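Local coordinates for protein phthiocerol synthesis polyketide synthase type I PpsC (Mycobacterium tuberculosis, PDB 7AHB) that probably loads extender units onto the acyl carrier protein through its acyltransferase domain during phthiocerol synthesis, at residues R65-L68 / A69-A73. Sequence-based numbering, arbitrary orientation.
Sequences RQLL and ADEPA. With NA (sodium ion), chain Q.
Leu67 and Glu71 meet one turn apart, and both set their CG opposite the carbonyl carbon, with chi1 at -70° in each. Leu67 CD2 then lies 3.9 Å from Glu71 CG, and the two side chains cross at a slant. The Glu71 chain bends at chi2 (-64°), and its carboxylate turns away from Leu67, with Glu71 OE1 at 2.9 Å from the sodium ion. The same oxygen is hydrogen-bonded to Tyr127 OH, so OE1 has two partners, which probably limit the rotation of the carboxylate. Ala73 also lies at this sodium site.

Backbone bonds close the end of helix 65-70. Leu67 O accepts two bonds. Glu71 N reaches it at 2.9 Å, tilted only slightly from the carbonyl plane. Asp70 N lies well above that plane, 3.2 Å from Leu67 O. Asp70 N also makes a weak bond to Gln66 O at 3.0 Å. Gln66 and Asp70 run side by side on the exposed face. Their amide and carboxylate planes are 68° apart, and Gln66 OE1 stays 3.7 Å from Asp70 OD2, with no hydrogen bond between them.

Leu67 is buried against Leu120 and Leu123 of helix 106-126, while Leu68 packs on Phe74 and Ile78 of helix 72-89. Helix 65-70 gives way at Glu71, which at the same time serves as N-cap of helix 72-89. The arrangement is a tight helix-to-helix junction, in which the short helix 65-70 passes through one residue into helix 72-89 of the acyltransferase domain, beside a peripheral sodium site.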
loop_
_atom_site.group_PDB
_atom_site.type_symbol
_atom_site.label_atom_id
_atom_site.label_comp_id
_atom_site.label_asym_id
_atom_site.label_seq_id
_atom_site.Cartn_x
_atom_site.Cartn_y
_atom_site.Cartn_z
ATOM N N ARG A 65 2.028 15.721 12.195
ATOM C CA ARG A 65 2.172 16.563 13.378
ATOM C C ARG A 65 0.955 17.464 13.567
ATOM O O ARG A 65 0.363 17.507 14.652
ATOM C CB ARG A 65 3.450 17.390 13.268
ATOM C CG ARG A 65 4.043 17.817 14.595
ATOM C CD ARG A 65 5.540 18.186 14.426
ATOM N NE ARG A 65 5.744 19.083 13.281
ATOM C CZ ARG A 65 6.901 19.249 12.636
ATOM N NH1 ARG A 65 7.987 18.573 13.004
ATOM N NH2 ARG A 65 6.960 20.069 11.596
ATOM N N GLN A 66 0.555 18.186 12.515
ATOM C CA GLN A 66 -0.606 19.063 12.654
ATOM C C GLN A 66 -1.895 18.253 12.749
ATOM O O GLN A 66 -2.857 18.689 13.390
ATOM C CB GLN A 66 -0.701 20.056 11.494
ATOM C CG GLN A 66 0.215 21.278 11.610
ATOM C CD GLN A 66 0.357 21.831 13.037
ATOM O OE1 GLN A 66 -0.605 22.350 13.630
ATOM N NE2 GLN A 66 1.569 21.705 13.600
ATOM N N LEU A 67 -1.935 17.076 12.123
ATOM C CA LEU A 67 -3.108 16.221 12.261
ATOM C C LEU A 67 -3.312 15.835 13.719
ATOM O O LEU A 67 -4.430 15.889 14.239
ATOM C CB LEU A 67 -2.959 14.966 11.398
ATOM C CG LEU A 67 -3.041 15.133 9.880
ATOM C CD1 LEU A 67 -2.875 13.780 9.197
ATOM C CD2 LEU A 67 -4.348 15.785 9.469
ATOM N N LEU A 68 -2.228 15.440 14.399
ATOM C CA LEU A 68 -2.350 14.991 15.785
ATOM C C LEU A 68 -2.972 16.061 16.674
ATOM O O LEU A 68 -3.740 15.738 17.594
ATOM C CB LEU A 68 -0.978 14.581 16.303
ATOM C CG LEU A 68 -0.896 13.437 17.298
ATOM C CD1 LEU A 68 -1.479 12.163 16.729
ATOM C CD2 LEU A 68 0.579 13.234 17.739
ATOM N N ALA A 69 -2.714 17.333 16.382
ATOM C CA ALA A 69 -3.216 18.410 17.217
ATOM C C ALA A 69 -4.570 18.943 16.780
ATOM O O ALA A 69 -5.276 19.523 17.608
ATOM C CB ALA A 69 -2.218 19.571 17.239
ATOM N N ASP A 70 -4.962 18.759 15.514
ATOM C CA ASP A 70 -6.144 19.425 14.976
ATOM C C ASP A 70 -7.258 18.482 14.538
ATOM O O ASP A 70 -8.346 18.953 14.193
ATOM C CB ASP A 70 -5.756 20.303 13.771
ATOM C CG ASP A 70 -4.796 21.421 14.143
ATOM O OD1 ASP A 70 -4.574 21.624 15.353
ATOM O OD2 ASP A 70 -4.257 22.094 13.230
ATOM N N GLU A 71 -7.028 17.175 14.541
ATOM C CA GLU A 71 -7.967 16.199 13.996
ATOM C C GLU A 71 -8.147 15.110 15.041
ATOM O O GLU A 71 -7.399 14.120 15.061
ATOM C CB GLU A 71 -7.468 15.646 12.666
ATOM C CG GLU A 71 -7.509 16.676 11.543
ATOM C CD GLU A 71 -8.940 17.133 11.215
ATOM O OE1 GLU A 71 -9.899 16.430 11.597
ATOM O OE2 GLU A 71 -9.102 18.196 10.580
ATOM N N PRO A 72 -9.143 15.265 15.927
ATOM C CA PRO A 72 -9.296 14.308 17.039
ATOM C C PRO A 72 -9.436 12.864 16.610
ATOM O O PRO A 72 -8.927 11.975 17.309
ATOM C CB PRO A 72 -10.561 14.807 17.768
ATOM C CG PRO A 72 -10.613 16.264 17.474
ATOM C CD PRO A 72 -10.031 16.443 16.079
ATOM N N ALA A 73 -10.103 12.592 15.489
ATOM C CA ALA A 73 -10.224 11.207 15.046
ATOM C C ALA A 73 -8.858 10.613 14.733
ATOM O O ALA A 73 -8.589 9.441 15.027
ATOM C CB ALA A 73 -11.136 11.125 13.827
HETATM NA NA NA Q . -10.959 14.215 13.197
#